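Local coordinates for particle-associated lyase (Acinetobacter bacteriophage AP22, PDB 4Y9V), which probably recognises and degrades the capsular polysaccharide of Acinetobacter baumannii as a trimeric tailspike lyase of the phage, at residues 33-36 and 37-41; 65-68 and 69-72; 128-132 and 133-137; 185-188 and 189-193. All coordinates share one frame; numbering follows the deposited sequence.

Contact 1: residues 33-36 and 37-41; sequences SGIS and QQEVN
The carboxylate oxygen OE2 of E39 accepts a hydrogen bond from the backbone N of S36 at 2.9 Å, nearly straight (169°) and meeting the carboxylate on its anti side, somewhat out of its plane. The reverse bond runs from the N of E39 to the OG of S36, 3.1 Å long. Each residue thus takes the other's backbone N-H with its side chain, which makes this a capping box with S36 as the N-cap of helix 37-42. The S36 hydroxyl stands between its own backbone N and carbonyl carbon (chi1 77°), a rotation that turns it over the first turn of the helix. E39 reaches back with an extended chain, and its OE2 also lies against I35, 3.5 Å from CB. A water that donates to the G34 carbonyl also donates, weakly, to OE2. The first regular helical bond follows directly, from V40 N to S36 O at 3.0 Å. Beneath the cap, the CD1 tip of I35 packs on CG2 of V40 (3.8 Å), the two side chains crossing at about a right angle. Within the first turn, NE2 of Q37 donates to OD1 of N41, four residues on, at 3.1 Å, approaching from above the carbonyl plane. The OE1 of Q37 accepts from ND2 of N41 of the second subunit, and ND2 of N41 repeats this bond to Q37 of the third.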
loop_
_atom_site.group_PDB
_atom_site.type_symbol
_atom_site.label_atom_id
_atom_site.label_comp_id
_atom_site.label_asym_id
_atom_site.label_seq_id
_atom_site.Cartn_x
_atom_site.Cartn_y
_atom_site.Cartn_z
ATOM N N SER A 33 18.686 -31.736 41.900
ATOM C CA SER A 33 17.262 -31.615 42.089
ATOM C C SER A 33 16.586 -32.820 42.718
ATOM O O SER A 33 15.477 -32.717 43.202
ATOM C CB SER A 33 16.587 -31.398 40.730
ATOM O OG SER A 33 16.742 -32.519 39.875
ATOM N N GLY A 34 17.234 -33.982 42.593
ATOM C CA GLY A 34 16.674 -35.245 42.997
ATOM C C GLY A 34 16.216 -36.136 41.873
ATOM O O GLY A 34 15.924 -37.296 42.145
ATOM N N ILE A 35 16.167 -35.653 40.646
ATOM C CA ILE A 35 15.966 -36.549 39.507
ATOM C C ILE A 35 17.294 -37.150 39.103
ATOM O O ILE A 35 18.373 -36.593 39.357
ATOM C CB ILE A 35 15.234 -35.878 38.327
ATOM C CG1 ILE A 35 16.087 -34.950 37.476
ATOM C CG2 ILE A 35 13.953 -35.183 38.814
ATOM C CD1 ILE A 35 15.358 -34.377 36.260
ATOM N N SER A 36 17.274 -38.313 38.421
ATOM C CA SER A 36 18.491 -38.933 37.972
ATOM C C SER A 36 19.032 -38.237 36.730
ATOM O O SER A 36 18.334 -37.523 36.026
ATOM C CB SER A 36 18.297 -40.411 37.650
ATOM O OG SER A 36 17.645 -40.569 36.402
ATOM N N GLN A 37 20.306 -38.546 36.412
ATOM C CA GLN A 37 20.872 -38.012 35.173
ATOM C C GLN A 37 20.118 -38.557 33.970
ATOM O O GLN A 37 19.985 -37.840 32.962
ATOM C CB GLN A 37 22.368 -38.365 35.090
ATOM C CG GLN A 37 23.021 -37.751 33.881
ATOM C CD GLN A 37 23.016 -36.235 34.006
ATOM O OE1 GLN A 37 23.387 -35.692 35.057
ATOM N NE2 GLN A 37 22.629 -35.527 32.937
ATOM N N GLN A 38 19.642 -39.787 34.014
ATOM C CA GLN A 38 18.807 -40.285 32.904
ATOM C C GLN A 38 17.579 -39.414 32.723
ATOM O O GLN A 38 17.191 -39.092 31.596
ATOM C CB GLN A 38 18.405 -41.737 33.077
ATOM C CG GLN A 38 17.691 -42.304 31.868
ATOM C CD GLN A 38 18.579 -42.301 30.655
ATOM O OE1 GLN A 38 19.622 -42.982 30.634
ATOM N NE2 GLN A 38 18.210 -41.539 29.629
ATOM N N GLU A 39 16.936 -39.059 33.830
ATOM C CA GLU A 39 15.742 -38.196 33.760
ATOM C C GLU A 39 16.085 -36.816 33.227
ATOM O O GLU A 39 15.317 -36.229 32.470
ATOM C CB GLU A 39 15.082 -38.108 35.131
ATOM C CG GLU A 39 14.510 -39.425 35.610
ATOM C CD GLU A 39 13.886 -39.255 36.961
ATOM O OE1 GLU A 39 12.649 -39.043 37.047
ATOM O OE2 GLU A 39 14.615 -39.278 37.973
ATOM N N VAL A 40 17.257 -36.264 33.573
ATOM C CA VAL A 40 17.684 -35.003 32.976
ATOM C C VAL A 40 17.800 -35.210 31.462
ATOM O O VAL A 40 17.289 -34.407 30.680
ATOM C CB VAL A 40 19.019 -34.498 33.567
ATOM C CG1 VAL A 40 19.518 -33.294 32.799
ATOM C CG2 VAL A 40 18.915 -34.196 35.068
ATOM N N ASN A 41 18.512 -36.228 31.057
ATOM C CA ASN A 41 18.714 -36.514 29.632
ATOM C C ASN A 41 17.380 -36.647 28.901
ATOM O O ASN A 41 17.256 -36.195 27.763
ATOM C CB ASN A 41 19.535 -37.781 29.445
ATOM C CG ASN A 41 20.972 -37.723 29.961
ATOM O OD1 ASN A 41 21.472 -36.677 30.349
ATOM N ND2 ASN A 41 21.617 -38.879 29.929
HETATM O O HOH W 1 13.869 -39.088 41.376
#

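Contact 2: residues 65-68 and 69-72; sequences VLNQ and VKSD. With EDO (1,2-ethanediol), chain F.
Residues 65-71 lie in the last turns of helix 63-71, with D72 following, and i to i+4 bonds run from V69 N to V65 O through D72 N to Q68 O. At the carbonyl of N67 the backbone bond is joined by a side chain: in the conformer described, S71 OG donates to N67 O at 2.8 Å, while S71 N reaches the same oxygen at 2.9 Å from the opposite face of the carbonyl plane. In this conformer the serine hydroxyl is anti to its own carbonyl carbon (chi1 -71°), which swings it back over the preceding turn, and a water links it with OE1 of Q68. One residue on, NE2 of Q68 donates to OD1 of D72 at 2.9 Å. It comes from above the carboxylate plane, and the amide and carboxylate are turned 58° from each other; the bend in the glutamine chain at chi2 (68°) brings the amide round to D72. The other oxygen, OD2, accepts from O2 of a 1,2-ethanediol, probably from the crystallisation liquor, at 2.7 Å and from the hydroxyl of Y50 on helix 47-54. N67 and K70 lie side by side, OD1 of N67 being 3.3 Å from CE of K70, whose NZ goes on to the carbonyl of E91. The neutral donors on both oxygens of D72 would partly stabilise the carboxylate charge, without a counter-ion among the partners named.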
loop_
_atom_site.group_PDB
_atom_site.type_symbol
_atom_site.label_atom_id
_atom_site.label_comp_id
_atom_site.label_asym_id
_atom_site.label_seq_id
_atom_site.Cartn_x
_atom_site.Cartn_y
_atom_site.Cartn_z
ATOM N N VAL A 65 13.553 -44.660 11.757
ATOM C CA VAL A 65 13.903 -43.915 12.950
ATOM C C VAL A 65 12.964 -42.728 13.117
ATOM O O VAL A 65 12.416 -42.524 14.195
ATOM C CB VAL A 65 15.391 -43.485 12.919
ATOM C CG1 VAL A 65 15.747 -42.817 14.223
ATOM C CG2 VAL A 65 16.277 -44.691 12.670
ATOM N N LEU A 66 12.782 -41.934 12.050
ATOM C CA LEU A 66 11.806 -40.828 12.130
ATOM C C LEU A 66 10.414 -41.335 12.469
ATOM O O LEU A 66 9.707 -40.757 13.286
ATOM C CB LEU A 66 11.798 -40.038 10.825
ATOM C CG LEU A 66 13.109 -39.287 10.510
ATOM C CD1 LEU A 66 12.954 -38.610 9.162
ATOM C CD2 LEU A 66 13.468 -38.254 11.555
ATOM N N ASN A 67 10.015 -42.450 11.830
ATOM C CA ASN A 67 8.697 -43.020 12.146
ATOM C C ASN A 67 8.629 -43.458 13.612
ATOM O O ASN A 67 7.591 -43.296 14.250
ATOM C CB ASN A 67 8.368 -44.147 11.197
ATOM C CG ASN A 67 7.840 -43.670 9.844
ATOM O OD1 ASN A 67 7.193 -42.590 9.811
ATOM N ND2 ASN A 67 8.100 -44.361 8.782
ATOM N N GLN A 68 9.725 -44.037 14.162
ATOM C CA GLN A 68 9.684 -44.470 15.551
ATOM C C GLN A 68 9.620 -43.275 16.502
ATOM O O GLN A 68 8.887 -43.315 17.491
ATOM C CB GLN A 68 10.891 -45.362 15.875
ATOM C CG GLN A 68 10.739 -46.009 17.235
ATOM C CD GLN A 68 9.616 -47.034 17.238
ATOM O OE1 GLN A 68 9.470 -47.801 16.268
ATOM N NE2 GLN A 68 8.837 -47.053 18.277
ATOM N N VAL A 69 10.389 -42.225 16.220
ATOM C CA VAL A 69 10.349 -41.022 17.064
ATOM C C VAL A 69 8.913 -40.471 17.124
ATOM O O VAL A 69 8.439 -40.220 18.255
ATOM C CB VAL A 69 11.323 -39.952 16.514
ATOM C CG1 VAL A 69 11.099 -38.630 17.243
ATOM C CG2 VAL A 69 12.772 -40.391 16.621
ATOM N N LYS A 70 8.266 -40.322 16.003
ATOM C CA LYS A 70 6.912 -39.754 15.994
ATOM C C LYS A 70 5.928 -40.735 16.626
ATOM O O LYS A 70 5.007 -40.338 17.331
ATOM C CB LYS A 70 6.469 -39.264 14.631
ATOM C CG LYS A 70 6.062 -40.228 13.623
ATOM C CD LYS A 70 5.735 -39.621 12.231
ATOM C CE LYS A 70 5.010 -40.670 11.350
ATOM N NZ LYS A 70 3.658 -40.990 11.810
ATOM N N SER A 71 6.135 -42.035 16.449
ATOM C CA SER A 71 5.246 -43.037 17.010
ATOM C C SER A 71 5.380 -43.057 18.529
ATOM O O SER A 71 4.439 -43.398 19.310
ATOM C CB SER A 71 5.583 -44.408 16.471
ATOM O OG SER A 71 5.218 -44.501 15.094
ATOM N N ASP A 72 6.558 -42.738 19.019
ATOM C CA ASP A 72 6.795 -42.699 20.419
ATOM C C ASP A 72 6.120 -41.406 21.005
ATOM O O ASP A 72 6.199 -41.361 22.242
ATOM C CB ASP A 72 8.287 -42.769 20.770
ATOM C CG ASP A 72 8.924 -44.129 20.531
ATOM O OD1 ASP A 72 8.206 -45.143 20.307
ATOM O OD2 ASP A 72 10.183 -44.194 20.595
HETATM C C1 EDO F . 13.993 -46.618 20.471
HETATM O O1 EDO F . 13.984 -48.054 20.594
HETATM C C2 EDO F . 12.792 -46.056 21.164
HETATM O O2 EDO F . 11.609 -46.460 20.531
HETATM O O HOH W 2 6.635 -47.385 14.644
#

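Contact 3: residues 128-132 and 133-137; sequences SDIVK and NQSQS. With EDO (1,2-ethanediol), chain D.
A tight turn in the loop between strands 113-125 and 137-139, within the Ig-like domain of the tailspike, is closed where V131 meets Q134 and S135. The carbonyl of V131 takes two backbone donors. S135 N lies in the carbonyl plane at 3.0 Å, and Q134 N, also at 3.0 Å, comes from above that plane, in the i to i+3 bond of a beta turn with K132 and N133 at its corners. N133 has a positive phi (68°), as is usual for the third residue of a type II turn. The serine then returns a bond from its side chain: V131 N donates to S135 OG at 2.8 Å and almost straight (174°), so that the N and O of V131 are both held by the one residue. Its OG is placed for this by standing anti to its own carbonyl carbon (chi1 -60°). CG1 of V131 lies 3.6 Å from OE1 of Q134, and the extended chain of K132 runs alongside N133, its CG 3.6 Å from ND2. In one of its two conformers NZ of K132 reaches O2 of a 1,2-ethanediol, probably from the crystallisation liquor. At the base of the loop a water ties S128 OG to the carbonyls of D129 and S137. OD1 of N133 bonds to R342, and Q134 packs on K396 of the second subunit. The loop lies against the chain that follows strand 184-187, with I130 packed on A191 and on F138 of strand 137-139.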
loop_
_atom_site.group_PDB
_atom_site.type_symbol
_atom_site.label_atom_id
_atom_site.label_comp_id
_atom_site.label_asym_id
_atom_site.label_seq_id
_atom_site.Cartn_x
_atom_site.Cartn_y
_atom_site.Cartn_z
ATOM N N SER A 128 -29.913 -24.137 6.533
ATOM C CA SER A 128 -30.524 -22.861 6.150
ATOM C C SER A 128 -29.717 -22.290 4.995
ATOM O O SER A 128 -28.540 -22.635 4.805
ATOM C CB SER A 128 -30.541 -21.855 7.267
ATOM O OG SER A 128 -29.240 -21.569 7.769
ATOM N N ASP A 129 -30.296 -21.352 4.275
ATOM C CA ASP A 129 -29.610 -20.742 3.156
ATOM C C ASP A 129 -28.638 -19.659 3.677
ATOM O O ASP A 129 -28.966 -18.881 4.580
ATOM C CB ASP A 129 -30.619 -20.145 2.204
ATOM C CG ASP A 129 -31.522 -21.169 1.510
ATOM O OD1 ASP A 129 -31.173 -22.343 1.418
ATOM O OD2 ASP A 129 -32.581 -20.738 1.015
ATOM N N ILE A 130 -27.471 -19.630 3.092
ATOM C CA ILE A 130 -26.413 -18.643 3.370
ATOM C C ILE A 130 -26.357 -17.644 2.217
ATOM O O ILE A 130 -26.307 -18.060 1.048
ATOM C CB ILE A 130 -25.086 -19.361 3.582
ATOM C CG1 ILE A 130 -25.109 -20.224 4.851
ATOM C CG2 ILE A 130 -23.937 -18.352 3.619
ATOM C CD1 ILE A 130 -23.911 -21.110 5.001
ATOM N N VAL A 131 -26.339 -16.370 2.560
ATOM C CA VAL A 131 -26.328 -15.260 1.613
ATOM C C VAL A 131 -24.954 -14.603 1.597
ATOM O O VAL A 131 -24.455 -14.097 2.618
ATOM C CB VAL A 131 -27.406 -14.237 1.967
ATOM C CG1 VAL A 131 -27.380 -13.066 0.973
ATOM C CG2 VAL A 131 -28.782 -14.906 1.994
ATOM N N LYS A 132 -24.342 -14.564 0.407
ATOM C CA LYS A 132 -23.021 -13.977 0.174
ATOM C C LYS A 132 -22.982 -12.555 0.721
ATOM O O LYS A 132 -23.849 -11.722 0.449
ATOM C CB LYS A 132 -22.690 -14.013 -1.327
ATOM C CG LYS A 132 -21.387 -13.333 -1.729
ATOM C CD LYS A 132 -20.979 -13.392 -3.199
ATOM C CE LYS A 132 -19.608 -12.757 -3.441
ATOM N NZ LYS A 132 -18.941 -13.154 -4.703
ATOM N N ASN A 133 -21.922 -12.285 1.483
ATOM C CA ASN A 133 -21.586 -10.995 2.055
ATOM C C ASN A 133 -22.549 -10.522 3.133
ATOM O O ASN A 133 -22.403 -9.405 3.576
ATOM C CB ASN A 133 -21.386 -9.918 0.965
ATOM C CG ASN A 133 -20.181 -10.235 0.112
ATOM O OD1 ASN A 133 -19.156 -10.705 0.586
ATOM N ND2 ASN A 133 -20.338 -9.934 -1.183
ATOM N N GLN A 134 -23.487 -11.366 3.563
ATOM C CA GLN A 134 -24.526 -10.948 4.465
ATOM C C GLN A 134 -24.625 -11.860 5.681
ATOM O O GLN A 134 -24.630 -11.384 6.820
ATOM C CB GLN A 134 -25.890 -10.804 3.773
ATOM C CG GLN A 134 -25.827 -9.771 2.656
ATOM C CD GLN A 134 -27.120 -9.418 2.048
ATOM O OE1 GLN A 134 -28.177 -9.845 2.489
ATOM N NE2 GLN A 134 -27.068 -8.559 1.061
ATOM N N SER A 135 -24.723 -13.174 5.485
ATOM C CA SER A 135 -24.936 -14.055 6.596
ATOM C C SER A 135 -23.703 -14.120 7.523
ATOM O O SER A 135 -22.574 -14.143 7.074
ATOM C CB SER A 135 -25.194 -15.480 6.111
ATOM O OG SER A 135 -26.330 -15.568 5.279
ATOM N N GLN A 136 -24.004 -14.251 8.824
ATOM C CA GLN A 136 -23.009 -14.544 9.858
ATOM C C GLN A 136 -23.448 -15.741 10.701
ATOM O O GLN A 136 -22.890 -15.972 11.778
ATOM C CB GLN A 136 -22.688 -13.349 10.737
ATOM C CG GLN A 136 -23.862 -12.847 11.571
ATOM C CD GLN A 136 -23.517 -11.570 12.316
ATOM O OE1 GLN A 136 -22.680 -11.585 13.229
ATOM N NE2 GLN A 136 -24.068 -10.461 11.921
ATOM N N SER A 137 -24.417 -16.504 10.219
ATOM C CA SER A 137 -24.881 -17.690 10.913
ATOM C C SER A 137 -25.524 -18.603 9.885
ATOM O O SER A 137 -25.906 -18.207 8.792
ATOM C CB SER A 137 -25.900 -17.383 12.012
ATOM O OG SER A 137 -27.046 -16.742 11.412
HETATM C C1 EDO D . -14.755 -14.027 -7.797
HETATM O O1 EDO D . -15.698 -14.323 -8.740
HETATM C C2 EDO D . -15.197 -12.990 -6.817
HETATM O O2 EDO D . -16.179 -13.522 -5.947
HETATM O O HOH W 3 -28.121 -19.045 7.199
#

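Contact 4: residues 185-188 and 189-193; sequences VKFF and GRAYD
The ring of F187 is turned back on the chain that follows it, and its edge meets the backbone of A191: CZ of F187 lies 3.8 Å from A191 N, which sits in the ring plane. CE2 of F187 is 4.0 Å from atom C of R190, again near that plane. The apolar contact proper is between CZ of F187 and CB of A191, at 4.3 Å. The ring stands between its own backbone N and carbonyl carbon (chi1 64°), a rotation that turns it toward the backbone of R190 and A191. Shape of the backbone is a second element: G189 has a positive phi (89°), a conformation mostly open to glycine, and the chain turns after strand 184-187. The polar contacts include a side-chain bond within the loop, in which NH1 of R190 donates to the carbonyl O of G189 at 2.8 Å. That oxygen lies in the guanidinium plane, whereas the nitrogen stands well above the carbonyl plane. The residues belong to the Ig-like domain, where strand 184-187 pairs with strands 137-139 and 172-181. F187 packs on V175 of the latter, A191 rests on I130, and K186 forms a salt bridge with E328 of the second subunit.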
loop_
_atom_site.group_PDB
_atom_site.type_symbol
_atom_site.label_atom_id
_atom_site.label_comp_id
_atom_site.label_asym_id
_atom_site.label_seq_id
_atom_site.Cartn_x
_atom_site.Cartn_y
_atom_site.Cartn_z
ATOM N N VAL A 185 -25.613 -22.120 14.217
ATOM C CA VAL A 185 -24.187 -21.852 14.342
ATOM C C VAL A 185 -23.926 -20.416 13.920
ATOM O O VAL A 185 -24.146 -20.073 12.745
ATOM C CB VAL A 185 -23.400 -22.818 13.462
ATOM C CG1 VAL A 185 -21.895 -22.544 13.564
ATOM C CG2 VAL A 185 -23.718 -24.265 13.844
ATOM N N LYS A 186 -23.504 -19.561 14.851
ATOM C CA LYS A 186 -23.050 -18.213 14.491
ATOM C C LYS A 186 -21.556 -18.296 14.288
ATOM O O LYS A 186 -20.861 -18.932 15.124
ATOM C CB LYS A 186 -23.424 -17.226 15.594
ATOM C CG LYS A 186 -23.181 -15.777 15.218
ATOM C CD LYS A 186 -23.705 -14.795 16.250
ATOM C CE LYS A 186 -23.612 -13.351 15.778
ATOM N NZ LYS A 186 -24.120 -12.389 16.763
ATOM N N PHE A 187 -21.041 -17.708 13.222
ATOM C CA PHE A 187 -19.612 -17.760 12.922
ATOM C C PHE A 187 -19.077 -16.337 12.812
ATOM O O PHE A 187 -19.805 -15.385 12.594
ATOM C CB PHE A 187 -19.319 -18.604 11.665
ATOM C CG PHE A 187 -19.903 -18.060 10.374
ATOM C CD1 PHE A 187 -21.168 -18.392 9.946
ATOM C CD2 PHE A 187 -19.145 -17.194 9.582
ATOM C CE1 PHE A 187 -21.672 -17.903 8.751
ATOM C CE2 PHE A 187 -19.628 -16.710 8.411
ATOM C CZ PHE A 187 -20.899 -17.055 7.998
ATOM N N PHE A 188 -17.753 -16.212 12.956
ATOM C CA PHE A 188 -17.107 -14.926 12.844
ATOM C C PHE A 188 -16.984 -14.504 11.384
ATOM O O PHE A 188 -16.594 -15.293 10.500
ATOM C CB PHE A 188 -15.725 -14.973 13.499
ATOM C CG PHE A 188 -15.813 -14.989 15.002
ATOM C CD1 PHE A 188 -16.139 -13.854 15.702
ATOM C CD2 PHE A 188 -15.551 -16.154 15.724
ATOM C CE1 PHE A 188 -16.200 -13.854 17.095
ATOM C CE2 PHE A 188 -15.612 -16.164 17.100
ATOM C CZ PHE A 188 -15.919 -14.997 17.793
ATOM N N GLY A 189 -17.272 -13.253 11.111
ATOM C CA GLY A 189 -17.178 -12.742 9.747
ATOM C C GLY A 189 -18.473 -12.913 8.996
ATOM O O GLY A 189 -19.536 -13.077 9.565
ATOM N N ARG A 190 -18.353 -12.815 7.656
ATOM C CA ARG A 190 -19.514 -12.850 6.801
ATOM C C ARG A 190 -19.251 -13.856 5.689
ATOM O O ARG A 190 -18.110 -14.063 5.235
ATOM C CB ARG A 190 -19.860 -11.453 6.196
ATOM C CG ARG A 190 -20.077 -10.385 7.253
ATOM C CD ARG A 190 -21.356 -10.647 8.079
ATOM N NE ARG A 190 -21.568 -9.599 9.090
ATOM C CZ ARG A 190 -21.016 -9.583 10.311
ATOM N NH1 ARG A 190 -20.246 -10.571 10.714
ATOM N NH2 ARG A 190 -21.246 -8.564 11.109
ATOM N N ALA A 191 -20.310 -14.512 5.231
ATOM C CA ALA A 191 -20.159 -15.540 4.199
ATOM C C ALA A 191 -19.553 -14.944 2.928
ATOM O O ALA A 191 -19.934 -13.869 2.475
ATOM C CB ALA A 191 -21.543 -16.086 3.859
ATOM N N TYR A 192 -18.651 -15.715 2.317
ATOM C CA TYR A 192 -18.038 -15.327 1.076
ATOM C C TYR A 192 -18.791 -15.806 -0.148
ATOM O O TYR A 192 -18.450 -15.411 -1.283
ATOM C CB TYR A 192 -16.559 -15.801 0.995
ATOM C CG TYR A 192 -15.695 -14.989 1.906
ATOM C CD1 TYR A 192 -15.135 -13.805 1.474
ATOM C CD2 TYR A 192 -15.461 -15.331 3.214
ATOM C CE1 TYR A 192 -14.366 -12.987 2.264
ATOM C CE2 TYR A 192 -14.716 -14.515 4.055
ATOM C CZ TYR A 192 -14.177 -13.355 3.569
ATOM O OH TYR A 192 -13.433 -12.542 4.445
ATOM N N ASP A 193 -19.816 -16.614 0.005
ATOM C CA ASP A 193 -20.572 -17.152 -1.116
ATOM C C ASP A 193 -21.984 -17.479 -0.641
ATOM O O ASP A 193 -22.289 -17.433 0.538
ATOM C CB ASP A 193 -19.843 -18.368 -1.725
ATOM C CG ASP A 193 -20.103 -18.674 -3.186
ATOM O OD1 ASP A 193 -21.012 -18.041 -3.784
ATOM O OD2 ASP A 193 -19.397 -19.569 -3.720
HETATM O O HOH W 4 -15.973 -15.163 7.506
#

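How the contacts relate
From the N terminus the four contacts follow in series, and none nests in or crosses another. Contact 1 caps helix 37-42 at the three-chain interface, and contact 2 fastens the end of helix 63-71, their centres about 23 Å apart and without touching. Contacts 3 and 4 belong to the Ig-like domain that leaves the beta-helix, about 57 Å and 51 Å from contact 1 between centres. Contact 3 closes the loop before strand 137-139, and contact 4 the bend after strand 184-187. These two touch: N133 N lies 2.7 Å from A191 O, and Q136 O 2.9 Å from F187 N, both probable hydrogen bonds. Contacts 1, 3 and 4 all meet the second subunit.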